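Local coordinates for transcriptional regulator, LacI family protein (Rhodococcus jostii, PDB 3K9C) that probably acts as a LacI-family transcription factor that binds cis-regulatory DNA, at residues I236-A240 against T241-E245; A70-L73 against G74-F77; A145-L148 against A149-R153; V30-I33 against Y34-A37; L21-P24 against F25-D28. All coordinates share one frame; numbering follows the deposited sequence.

Contact 1 of 5, residues I236-A240 against T241-E245; sequences ISQDA and THMAE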
loop_
_atom_site.group_PDB
_atom_site.type_symbol
_atom_site.label_atom_id
_atom_site.label_comp_id
_atom_site.label_asym_id
_atom_site.label_seq_id
_atom_site.Cartn_x
_atom_site.Cartn_y
_atom_site.Cartn_z
ATOM N N ILE B 236 -6.217 16.654 -3.401
ATOM C CA ILE B 236 -5.454 17.471 -4.329
ATOM C C ILE B 236 -4.529 16.587 -5.149
ATOM O O ILE B 236 -3.652 15.912 -4.597
ATOM C CB ILE B 236 -4.611 18.514 -3.575
ATOM C CG1 ILE B 236 -5.543 19.509 -2.889
ATOM C CG2 ILE B 236 -3.675 19.220 -4.530
ATOM C CD1 ILE B 236 -4.849 20.357 -1.895
ATOM N N SER B 237 -4.726 16.584 -6.464
ATOM C CA SER B 237 -3.900 15.767 -7.342
ATOM C C SER B 237 -2.582 16.419 -7.694
ATOM O O SER B 237 -2.498 17.636 -7.850
ATOM C CB SER B 237 -4.639 15.442 -8.640
ATOM O OG SER B 237 -3.744 14.895 -9.597
ATOM N N GLN B 238 -1.554 15.589 -7.820
ATOM C CA GLN B 238 -0.227 16.047 -8.192
ATOM C C GLN B 238 0.034 15.561 -9.608
ATOM O O GLN B 238 1.112 15.767 -10.164
ATOM C CB GLN B 238 0.818 15.454 -7.260
ATOM C CG GLN B 238 0.642 15.819 -5.811
ATOM C CD GLN B 238 1.967 15.826 -5.082
ATOM O OE1 GLN B 238 2.881 16.568 -5.442
ATOM N NE2 GLN B 238 2.079 14.997 -4.053
ATOM N N ASP B 239 -0.970 14.899 -10.173
ATOM C CA ASP B 239 -0.895 14.359 -11.526
ATOM C C ASP B 239 0.298 13.428 -11.667
ATOM O O ASP B 239 1.278 13.757 -12.329
ATOM C CB ASP B 239 -0.781 15.486 -12.550
ATOM C CG ASP B 239 -1.225 15.051 -13.933
ATOM O OD1 ASP B 239 -0.908 13.904 -14.327
ATOM O OD2 ASP B 239 -1.888 15.855 -14.623
ATOM N N ALA B 240 0.196 12.262 -11.040
ATOM C CA ALA B 240 1.252 11.257 -11.058
ATOM C C ALA B 240 1.799 10.940 -12.463
ATOM O O ALA B 240 3.022 10.876 -12.669
ATOM C CB ALA B 240 0.745 9.981 -10.395
ATOM N N THR B 241 0.908 10.739 -13.424
ATOM C CA THR B 241 1.347 10.418 -14.773
ATOM C C THR B 241 2.275 11.488 -15.347
ATOM O O THR B 241 3.363 11.175 -15.821
ATOM C CB THR B 241 0.156 10.220 -15.717
ATOM O OG1 THR B 241 -0.722 9.230 -15.172
ATOM C CG2 THR B 241 0.640 9.744 -17.082
ATOM N N HIS B 242 1.858 12.748 -15.291
ATOM C CA HIS B 242 2.693 13.829 -15.820
ATOM C C HIS B 242 3.971 14.008 -15.000
ATOM O O HIS B 242 5.022 14.354 -15.536
ATOM C CB HIS B 242 1.918 15.148 -15.850
ATOM C CG HIS B 242 2.675 16.275 -16.487
ATOM N ND1 HIS B 242 2.203 17.570 -16.511
ATOM C CD2 HIS B 242 3.866 16.299 -17.131
ATOM C CE1 HIS B 242 3.071 18.342 -17.142
ATOM N NE2 HIS B 242 4.089 17.595 -17.528
HETATM N N MSE B 243 3.883 13.780 -13.696
HETATM C CA MSE B 243 5.053 13.907 -12.847
HETATM C C MSE B 243 6.059 12.800 -13.194
HETATM O O MSE B 243 7.261 13.042 -13.253
HETATM C CB MSE B 243 4.648 13.823 -11.375
HETATM C CG MSE B 243 5.725 14.303 -10.421
HETATM SE SE MSE B 243 5.035 14.406 -8.605
HETATM C CE MSE B 243 4.108 16.086 -8.808
ATOM N N ALA B 244 5.558 11.591 -13.439
ATOM C CA ALA B 244 6.418 10.461 -13.789
ATOM C C ALA B 244 7.113 10.686 -15.134
ATOM O O ALA B 244 8.310 10.430 -15.272
ATOM C CB ALA B 244 5.602 9.177 -13.841
ATOM N N GLU B 245 6.361 11.160 -16.128
ATOM C CA GLU B 245 6.925 11.412 -17.453
ATOM C C GLU B 245 7.991 12.496 -17.382
ATOM O O GLU B 245 9.023 12.402 -18.041
ATOM C CB GLU B 245 5.836 11.855 -18.442
ATOM C CG GLU B 245 4.709 10.869 -18.643
ATOM C CD GLU B 245 3.922 11.145 -19.917
ATOM O OE1 GLU B 245 4.505 10.997 -21.014
ATOM O OE2 GLU B 245 2.727 11.509 -19.827
#
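Ala244 N donates to Ala240 O at 2.7 Å, the shortest sound polar bond of this helix start. The turn before it is closed by Met243 N on Asp239 O at 2.9 Å, which shows that regular i to i+4 bonding starts with the N-cap residue. Asp239 is that N-cap: its OD1 takes the hydrogen of His242 N at 3.1 Å in a fairly straight bond (164° at the hydrogen). The donor approaches from above the carboxylate plane, 47° out of it. With CG anti to its own N (chi1 -158°), the carboxylate is carried to the helix end, where OD1 also meets His242 CB at 3.4 Å and the imidazole plane stands nearly perpendicular to the carboxylate. Two residues before the cap residue, Ser237 OG accepts from Asp239 N at 2.8 Å, an ST turn that ties down the approach to the helix. The chain of selenomethionine Met243, bent at its last torsion, brings CE to 3.3 Å from Gln238 O and 3.6 Å from Gln238 OE1. The amide end of Gln238 is held through NE2 by Asp221 and by a bound glycerol, probably from the crystallisation liquor. Behind the cap, Ser237 lies in strand 235-237, outermost in the sheet of this chain, and pairs with His268 of strand 262-270; beyond it, Ala244 packs on Gln32 and Ile33 of helix 24-39, and Glu245 forms a salt bridge with Arg39.

Contact 2 of 5, residues A70-L73 against G74-F77; sequences AILL and GTRF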
loop_
_atom_site.group_PDB
_atom_site.type_symbol
_atom_site.label_atom_id
_atom_site.label_comp_id
_atom_site.label_asym_id
_atom_site.label_seq_id
_atom_site.Cartn_x
_atom_site.Cartn_y
_atom_site.Cartn_z
ATOM N N ALA B 70 19.674 8.077 -11.415
ATOM C CA ALA B 70 19.006 7.663 -10.195
ATOM C C ALA B 70 17.895 8.652 -9.894
ATOM O O ALA B 70 18.148 9.844 -9.731
ATOM C CB ALA B 70 19.998 7.615 -9.030
ATOM N N ILE B 71 16.667 8.145 -9.846
ATOM C CA ILE B 71 15.489 8.948 -9.534
ATOM C C ILE B 71 15.040 8.562 -8.116
ATOM O O ILE B 71 14.621 7.425 -7.871
ATOM C CB ILE B 71 14.351 8.648 -10.516
ATOM C CG1 ILE B 71 14.753 9.087 -11.923
ATOM C CG2 ILE B 71 13.074 9.344 -10.065
ATOM C CD1 ILE B 71 13.801 8.626 -12.990
ATOM N N LEU B 72 15.141 9.505 -7.183
ATOM C CA LEU B 72 14.764 9.248 -5.796
ATOM C C LEU B 72 13.401 9.855 -5.458
ATOM O O LEU B 72 13.227 11.074 -5.497
ATOM C CB LEU B 72 15.824 9.823 -4.843
ATOM C CG LEU B 72 17.313 9.546 -5.117
ATOM C CD1 LEU B 72 18.142 10.099 -3.959
ATOM C CD2 LEU B 72 17.569 8.061 -5.277
ATOM N N LEU B 73 12.435 9.007 -5.122
ATOM C CA LEU B 73 11.110 9.504 -4.769
ATOM C C LEU B 73 11.045 9.931 -3.298
ATOM O O LEU B 73 11.268 9.129 -2.400
ATOM C CB LEU B 73 10.051 8.434 -5.042
ATOM C CG LEU B 73 10.046 7.771 -6.418
ATOM C CD1 LEU B 73 8.736 6.989 -6.594
ATOM C CD2 LEU B 73 10.190 8.821 -7.511
ATOM N N GLY B 74 10.753 11.206 -3.063
ATOM C CA GLY B 74 10.658 11.713 -1.703
ATOM C C GLY B 74 11.848 11.392 -0.813
ATOM O O GLY B 74 11.682 11.077 0.362
ATOM N N THR B 75 13.052 11.480 -1.364
ATOM C CA THR B 75 14.270 11.186 -0.614
ATOM C C THR B 75 14.482 12.086 0.607
ATOM O O THR B 75 14.046 13.238 0.630
ATOM C CB THR B 75 15.516 11.296 -1.531
ATOM O OG1 THR B 75 16.687 10.904 -0.801
ATOM C CG2 THR B 75 15.689 12.722 -2.031
ATOM N N ARG B 76 15.168 11.549 1.611
ATOM C CA ARG B 76 15.456 12.289 2.836
ATOM C C ARG B 76 16.952 12.617 2.938
ATOM O O ARG B 76 17.421 13.102 3.970
ATOM C CB ARG B 76 15.022 11.480 4.067
ATOM C CG ARG B 76 13.590 10.958 4.014
ATOM C CD ARG B 76 12.584 12.082 3.871
ATOM N NE ARG B 76 12.379 12.794 5.128
ATOM C CZ ARG B 76 11.714 12.298 6.167
ATOM N NH1 ARG B 76 11.183 11.081 6.101
ATOM N NH2 ARG B 76 11.584 13.017 7.274
ATOM N N PHE B 77 17.692 12.340 1.867
ATOM C CA PHE B 77 19.126 12.617 1.821
ATOM C C PHE B 77 19.388 14.107 1.968
ATOM O O PHE B 77 18.668 14.924 1.392
ATOM C CB PHE B 77 19.718 12.171 0.481
ATOM C CG PHE B 77 20.076 10.717 0.414
ATOM C CD1 PHE B 77 19.858 9.869 1.499
ATOM C CD2 PHE B 77 20.683 10.201 -0.730
ATOM C CE1 PHE B 77 20.238 8.536 1.449
ATOM C CE2 PHE B 77 21.071 8.860 -0.791
ATOM C CZ PHE B 77 20.849 8.028 0.305
#
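Van der Waals packing of Leu72 on Thr75 and Phe77 carries the side-chain contact across this turn. Leu72 CB lies 3.6 Å from Thr75 CB, and Leu72 CD1 reaches past it to 3.6 Å from Thr75 OG1. The same methyl then approaches the Phe77 ring obliquely, with Leu72 CD1 4.1 Å from Phe77 CD2, so that one leucine branch touches both residues beyond the bend. Leu73, the next residue, packs instead on Leu29, Val30 and Ile33 of helix 24-39. The stretch is the end of strand 67-73, an interior strand of the larger sheet, and its exit into the loop that leads to helix 79-86. At the exit stands Gly74, whose positive phi (51°) favours glycine; a CB there would come only 3.0 Å from Leu73 C. No hydrogen bond joins the two segments; the strand half bonds to its sheet neighbours (Ile71 with Gly16 and Val18, Leu72 with Leu92), the loop half within itself and to Glu55 and Arg96. Thr75 OG1, placed anti to the backbone N by chi1 of -176°, accepts from Phe77 N at 3.2 Å and 169°, the defining bond of an ST turn. The hydroxyl is also hydrogen-bonded to Glu55 OE2, while Glu55 OE1 takes Arg76 N. With a valine in place of Thr75, Phe77 N would probably lose its acceptor and Glu55 OE2 its hydroxyl partner, undoing the ST turn. Carbonyl bonds complete the polar set: Arg96 NH1 is held by both Thr75 O and Phe77 O.

Contact 3 of 5, residues A145-L148 against A149-R153; sequences AGFL and AAMDR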
loop_
_atom_site.group_PDB
_atom_site.type_symbol
_atom_site.label_atom_id
_atom_site.label_comp_id
_atom_site.label_asym_id
_atom_site.label_seq_id
_atom_site.Cartn_x
_atom_site.Cartn_y
_atom_site.Cartn_z
ATOM N N ALA B 145 3.229 26.147 5.522
ATOM C CA ALA B 145 3.338 27.578 5.246
ATOM C C ALA B 145 2.237 27.992 4.273
ATOM O O ALA B 145 1.595 29.024 4.439
ATOM C CB ALA B 145 4.698 27.896 4.659
ATOM N N GLY B 146 2.018 27.177 3.252
ATOM C CA GLY B 146 0.973 27.496 2.307
ATOM C C GLY B 146 -0.381 27.564 2.985
ATOM O O GLY B 146 -1.193 28.429 2.658
ATOM N N PHE B 147 -0.635 26.653 3.925
ATOM C CA PHE B 147 -1.918 26.630 4.638
ATOM C C PHE B 147 -2.143 27.902 5.461
ATOM O O PHE B 147 -3.221 28.498 5.427
ATOM C CB PHE B 147 -2.001 25.422 5.587
ATOM C CG PHE B 147 -3.239 25.407 6.436
ATOM C CD1 PHE B 147 -4.473 25.076 5.884
ATOM C CD2 PHE B 147 -3.186 25.790 7.773
ATOM C CE1 PHE B 147 -5.643 25.133 6.653
ATOM C CE2 PHE B 147 -4.348 25.851 8.549
ATOM C CZ PHE B 147 -5.576 25.525 7.988
ATOM N N LEU B 148 -1.130 28.286 6.226
ATOM C CA LEU B 148 -1.218 29.477 7.060
ATOM C C LEU B 148 -1.355 30.737 6.199
ATOM O O LEU B 148 -2.103 31.651 6.537
ATOM C CB LEU B 148 0.024 29.567 7.957
ATOM C CG LEU B 148 0.100 28.478 9.034
ATOM C CD1 LEU B 148 1.461 28.487 9.726
ATOM C CD2 LEU B 148 -1.013 28.707 10.033
ATOM N N ALA B 149 -0.640 30.774 5.082
ATOM C CA ALA B 149 -0.705 31.928 4.192
ATOM C C ALA B 149 -2.100 32.063 3.610
ATOM O O ALA B 149 -2.680 33.149 3.611
ATOM C CB ALA B 149 0.313 31.787 3.071
ATOM N N ALA B 150 -2.642 30.957 3.111
ATOM C CA ALA B 150 -3.972 30.982 2.524
ATOM C C ALA B 150 -5.018 31.376 3.560
ATOM O O ALA B 150 -5.944 32.117 3.253
ATOM C CB ALA B 150 -4.310 29.621 1.922
HETATM N N MSE B 151 -4.893 30.879 4.787
HETATM C CA MSE B 151 -5.878 31.240 5.802
HETATM C C MSE B 151 -5.815 32.748 6.079
HETATM O O MSE B 151 -6.841 33.408 6.263
HETATM C CB MSE B 151 -5.641 30.449 7.099
HETATM C CG MSE B 151 -6.019 28.965 7.037
HETATM SE SE MSE B 151 -7.924 28.728 6.726
HETATM C CE MSE B 151 -8.586 28.990 8.551
ATOM N N ASP B 152 -4.601 33.282 6.087
ATOM C CA ASP B 152 -4.385 34.696 6.345
ATOM C C ASP B 152 -4.978 35.551 5.224
ATOM O O ASP B 152 -5.531 36.622 5.476
ATOM C CB ASP B 152 -2.884 34.965 6.501
ATOM C CG ASP B 152 -2.583 36.371 6.997
ATOM O OD1 ASP B 152 -3.383 36.928 7.785
ATOM O OD2 ASP B 152 -1.527 36.908 6.609
ATOM N N ARG B 153 -4.882 35.060 3.990
ATOM C CA ARG B 153 -5.417 35.777 2.836
ATOM C C ARG B 153 -6.934 35.912 2.938
ATOM O O ARG B 153 -7.514 36.856 2.401
ATOM C CB ARG B 153 -5.063 35.048 1.537
ATOM C CG ARG B 153 -4.354 35.924 0.512
ATOM C CD ARG B 153 -4.346 35.289 -0.874
ATOM N NE ARG B 153 -3.729 33.964 -0.887
ATOM C CZ ARG B 153 -2.463 33.717 -0.559
ATOM N NH1 ARG B 153 -1.659 34.710 -0.184
ATOM N NH2 ARG B 153 -1.998 32.476 -0.615
#
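Met151 lays its CG over one face of the Phe147 ring, one helical turn earlier. CG is 3.9 Å from the ring centroid and 21° off the normal, a CH-pi contact displaced toward the rim, with Phe147 CZ the nearest ring atom to Met151 CG at 3.6 Å. The selenium of this selenomethionine follows at 4.8 Å from the centroid, 40° off the normal, an oblique Met-aromatic contact. Both side chains lean the same way: chi1 of 175° swings Phe147 CG opposite the backbone N, while the chain of Met151 bends at its second and third torsions, which keeps CG and SE beside the ring. Beneath them Met151 N donates to Phe147 O at 3.0 Å, and Met151 CG comes to 3.3 Å from that same oxygen, a close approach to the carbonyl on the same turn. The two preceding bonds, Ala149 N to Ala145 O and Ala150 N to Gly146 O, both 2.9 Å, keep the turn regular. The helix is the crossover of a beta-alpha-beta unit, joining parallel strands 129-133 and 160-164 of the four-stranded sheet. The side carrying Phe147 and Met151 is packed against that sheet: Phe147 meets Ile129 and Val162, and its ring lies against that of His131, while Val118 of helix 110-123 touches Phe147, Ala150 and Met151. With an alanine in place of Phe147, Met151 would probably lose its ring partner and be set freer to turn, and a gap would open beside His131. Farther out, at the exposed helix end, Asp152 OD1 is hydrogen-bonded to Ser157 OG.

Contact 4 of 5, residues V30-I33 against Y34-A37; sequences VEQI and YAAA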
loop_
_atom_site.group_PDB
_atom_site.type_symbol
_atom_site.label_atom_id
_atom_site.label_comp_id
_atom_site.label_asym_id
_atom_site.label_seq_id
_atom_site.Cartn_x
_atom_site.Cartn_y
_atom_site.Cartn_z
ATOM N N VAL B 30 5.619 5.069 -9.223
ATOM C CA VAL B 30 6.396 3.964 -9.786
ATOM C C VAL B 30 5.692 3.366 -11.004
ATOM O O VAL B 30 6.316 3.154 -12.045
ATOM C CB VAL B 30 6.627 2.829 -8.755
ATOM C CG1 VAL B 30 7.051 1.558 -9.477
ATOM C CG2 VAL B 30 7.710 3.243 -7.744
ATOM N N GLU B 31 4.401 3.080 -10.870
ATOM C CA GLU B 31 3.651 2.509 -11.977
ATOM C C GLU B 31 3.795 3.365 -13.219
ATOM O O GLU B 31 4.089 2.858 -14.298
ATOM C CB GLU B 31 2.166 2.372 -11.630
ATOM C CG GLU B 31 1.306 1.944 -12.817
ATOM C CD GLU B 31 -0.120 1.610 -12.412
ATOM O OE1 GLU B 31 -0.509 1.921 -11.264
ATOM O OE2 GLU B 31 -0.855 1.042 -13.246
ATOM N N GLN B 32 3.588 4.668 -13.064
ATOM C CA GLN B 32 3.702 5.575 -14.192
ATOM C C GLN B 32 5.141 5.735 -14.697
ATOM O O GLN B 32 5.360 5.909 -15.900
ATOM C CB GLN B 32 3.082 6.932 -13.829
ATOM C CG GLN B 32 1.600 6.817 -13.518
ATOM C CD GLN B 32 0.827 6.202 -14.672
ATOM O OE1 GLN B 32 -0.192 5.538 -14.476
ATOM N NE2 GLN B 32 1.301 6.436 -15.885
ATOM N N ILE B 33 6.125 5.671 -13.800
ATOM C CA ILE B 33 7.517 5.794 -14.228
ATOM C C ILE B 33 7.872 4.629 -15.143
ATOM O O ILE B 33 8.527 4.810 -16.169
ATOM C CB ILE B 33 8.483 5.832 -13.024
ATOM C CG1 ILE B 33 8.320 7.172 -12.292
ATOM C CG2 ILE B 33 9.930 5.640 -13.497
ATOM C CD1 ILE B 33 9.107 7.282 -10.999
ATOM N N TYR B 34 7.429 3.436 -14.765
ATOM C CA TYR B 34 7.663 2.239 -15.559
ATOM C C TYR B 34 7.135 2.470 -16.973
ATOM O O TYR B 34 7.818 2.182 -17.955
ATOM C CB TYR B 34 6.918 1.049 -14.962
ATOM C CG TYR B 34 7.728 0.129 -14.074
ATOM C CD1 TYR B 34 7.357 -0.078 -12.751
ATOM C CD2 TYR B 34 8.810 -0.606 -14.582
ATOM C CE1 TYR B 34 8.027 -1.000 -11.944
ATOM C CE2 TYR B 34 9.493 -1.532 -13.784
ATOM C CZ TYR B 34 9.090 -1.725 -12.465
ATOM O OH TYR B 34 9.716 -2.645 -11.662
ATOM N N ALA B 35 5.912 2.987 -17.062
ATOM C CA ALA B 35 5.270 3.236 -18.348
ATOM C C ALA B 35 5.979 4.312 -19.165
ATOM O O ALA B 35 6.209 4.135 -20.364
ATOM C CB ALA B 35 3.795 3.607 -18.137
ATOM N N ALA B 36 6.333 5.425 -18.529
ATOM C CA ALA B 36 7.030 6.500 -19.237
ATOM C C ALA B 36 8.388 5.984 -19.725
ATOM O O ALA B 36 8.815 6.262 -20.850
ATOM C CB ALA B 36 7.220 7.699 -18.318
ATOM N N ALA B 37 9.049 5.216 -18.865
ATOM C CA ALA B 37 10.349 4.639 -19.170
ATOM C C ALA B 37 10.280 3.777 -20.428
ATOM O O ALA B 37 11.106 3.914 -21.334
ATOM C CB ALA B 37 10.827 3.799 -17.993
#
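Helix 24-39, the connection between parallel strands 13-20 and 42-49 in a beta-alpha-beta unit, brings Val30 and Tyr34 together on one of its sides. Val30 CG1 lies 3.7 Å from Tyr34 CD1, the two side chains running alongside and pointing the same way. Chi1 of Val30 (163°) sets this branch anti to the backbone N, the position from which it meets the ring. Tyr34 itself is turned off a staggered position at chi1 (-98°), and its CD1 comes to 3.5 Å from Val30 O, which approaches the ring obliquely. That same oxygen accepts Tyr34 N at 3.0 Å. Along the helix the next bond, Ala35 N to Glu31 O, is weak at 3.3 Å, whereas Ala36 N to Gln32 O and Ala37 N to Ile33 O tighten to 2.8 Å each. Ala37 CB sits close to Ile33 O, 3.1 Å away. The partners at the far end of Tyr34 may help to hold its torsion: OH is hydrogen-bonded to Ala48 N of the second subunit, and Arg53 of that subunit makes a cation-pi contact with the ring. Glu31 OE2 adds a hydrogen bond to Ser52 of the second subunit. On other sides Val30 rests on Phe19 and Ile33 on Val17 of strand 13-20, while Ala36 touches Val248 of helix 240-255. A helix that covers the sheet with aliphatic residues and offers a tyrosine and a carboxylate to its dimer mate is consistent with the subunit interface of LacI-type regulators.

Contact 5 of 5, residues L21-P24 against F25-D28; sequences LQQP and FHGD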
loop_
_atom_site.group_PDB
_atom_site.type_symbol
_atom_site.label_atom_id
_atom_site.label_comp_id
_atom_site.label_asym_id
_atom_site.label_seq_id
_atom_site.Cartn_x
_atom_site.Cartn_y
_atom_site.Cartn_z
ATOM N N LEU B 21 8.461 1.414 0.030
ATOM C CA LEU B 21 7.563 0.273 -0.071
ATOM C C LEU B 21 6.260 0.579 0.687
ATOM O O LEU B 21 6.276 1.166 1.769
ATOM C CB LEU B 21 8.234 -0.968 0.526
ATOM C CG LEU B 21 7.825 -2.327 -0.048
ATOM C CD1 LEU B 21 8.110 -2.351 -1.538
ATOM C CD2 LEU B 21 8.594 -3.446 0.654
ATOM N N GLN B 22 5.132 0.194 0.109
ATOM C CA GLN B 22 3.842 0.422 0.752
ATOM C C GLN B 22 3.465 1.896 0.975
ATOM O O GLN B 22 2.715 2.209 1.896
ATOM C CB GLN B 22 3.785 -0.316 2.094
ATOM C CG GLN B 22 4.123 -1.789 1.995
ATOM C CD GLN B 22 3.670 -2.567 3.208
ATOM O OE1 GLN B 22 2.482 -2.586 3.529
ATOM N NE2 GLN B 22 4.611 -3.221 3.888
ATOM N N GLN B 23 3.999 2.800 0.160
ATOM C CA GLN B 23 3.635 4.208 0.280
ATOM C C GLN B 23 2.736 4.436 -0.931
ATOM O O GLN B 23 3.197 4.415 -2.061
ATOM C CB GLN B 23 4.865 5.111 0.204
ATOM C CG GLN B 23 4.572 6.558 0.544
ATOM C CD GLN B 23 4.138 6.729 1.994
ATOM O OE1 GLN B 23 4.892 6.416 2.917
ATOM N NE2 GLN B 23 2.918 7.223 2.199
ATOM N N PRO B 24 1.435 4.648 -0.703
ATOM C CA PRO B 24 0.463 4.866 -1.781
ATOM C C PRO B 24 0.931 5.739 -2.945
ATOM O O PRO B 24 0.931 5.295 -4.096
ATOM C CB PRO B 24 -0.735 5.460 -1.044
ATOM C CG PRO B 24 -0.663 4.750 0.287
ATOM C CD PRO B 24 0.808 4.866 0.613
ATOM N N PHE B 25 1.332 6.970 -2.647
ATOM C CA PHE B 25 1.783 7.884 -3.686
ATOM C C PHE B 25 3.028 7.407 -4.441
ATOM O O PHE B 25 3.169 7.695 -5.621
ATOM C CB PHE B 25 2.025 9.279 -3.106
ATOM C CG PHE B 25 2.326 10.320 -4.148
ATOM C CD1 PHE B 25 1.444 10.536 -5.210
ATOM C CD2 PHE B 25 3.489 11.071 -4.083
ATOM C CE1 PHE B 25 1.724 11.487 -6.190
ATOM C CE2 PHE B 25 3.780 12.020 -5.051
ATOM C CZ PHE B 25 2.895 12.230 -6.110
ATOM N N HIS B 26 3.937 6.694 -3.771
ATOM C CA HIS B 26 5.125 6.195 -4.473
ATOM C C HIS B 26 4.709 5.062 -5.399
ATOM O O HIS B 26 5.306 4.866 -6.461
ATOM C CB HIS B 26 6.196 5.700 -3.500
ATOM C CG HIS B 26 6.855 6.791 -2.720
ATOM N ND1 HIS B 26 8.059 6.617 -2.073
ATOM C CD2 HIS B 26 6.462 8.060 -2.451
ATOM C CE1 HIS B 26 8.378 7.728 -1.433
ATOM N NE2 HIS B 26 7.425 8.619 -1.646
ATOM N N GLY B 27 3.690 4.310 -4.990
ATOM C CA GLY B 27 3.185 3.242 -5.835
ATOM C C GLY B 27 2.648 3.807 -7.151
ATOM O O GLY B 27 2.933 3.270 -8.224
ATOM N N ASP B 28 1.871 4.889 -7.079
ATOM C CA ASP B 28 1.325 5.518 -8.292
ATOM C C ASP B 28 2.450 6.039 -9.185
ATOM O O ASP B 28 2.425 5.858 -10.399
ATOM C CB ASP B 28 0.418 6.704 -7.949
ATOM C CG ASP B 28 -0.837 6.295 -7.208
ATOM O OD1 ASP B 28 -1.513 5.335 -7.637
ATOM O OD2 ASP B 28 -1.157 6.955 -6.195
#
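Gln23 CG lies over one face of the His26 ring, and this is the close-packed part of the turn. The CH-pi contact measures 4.0 Å from Gln23 CG to the His26 ring centroid, 17° off the normal, and Gln23 CG is 3.8 Å from His26 CD2. Chi1 of Gln23 (-171°) holds CG in that place, and the bend at chi2 then leads the rest of the chain away from the imidazole. Beneath, Gln23 O is gripped twice, by Gly27 N at 3.0 Å and, weakly and with a bent geometry (121°), by His26 N at 2.9 Å. Pro24 O accepts Asp28 N at 3.2 Å, in the carbonyl plane. These bonds begin helix 24-39 with Gln23 at the N-cap position and Pro24, which has no N-H to give, as the first helical residue; the loop after strand 13-20 leads into this start. The imidazole is also held at ND1, which is hydrogen-bonded to the N of Glu20, the last residue of that strand. On the packed side too, the buried Phe25 ring rests on Gln238 and Met243, near a bound glycerol that may mark a pocket, while Pro24 reaches Leu225 of helix 224-227. Looser is the partly exposed end at Leu21 and Gln22, which touch no residue of 25-28 in their own chain. Gln22 NE2 bonds instead to Asp28 OD1 of the second subunit, and Leu21 packs on Gly27 of the second subunit.

Overall arrangement
Contacts 4 and 5 follow one another on helix 24-39 and both meet the second subunit, but contact 5 is a helix start where the N-cap residue takes bonds on its backbone oxygen, and contact 4 a mid-helix turn. Contact 1 starts another helix, this time with a carboxylate cap, and packs on both, Met243 SE lying 3.9 Å from Phe25 CZ. All touching residues of contact 2 are buried; it reaches the same sheet as contact 1 and touches helix 24-39, and with it contacts 4 and 5, through Leu73, a strand exit without cross-segment hydrogen bonds. Contact 3 stands apart, its centre about 34 Å from that of contact 4, partly buried, packed against the smaller sheet.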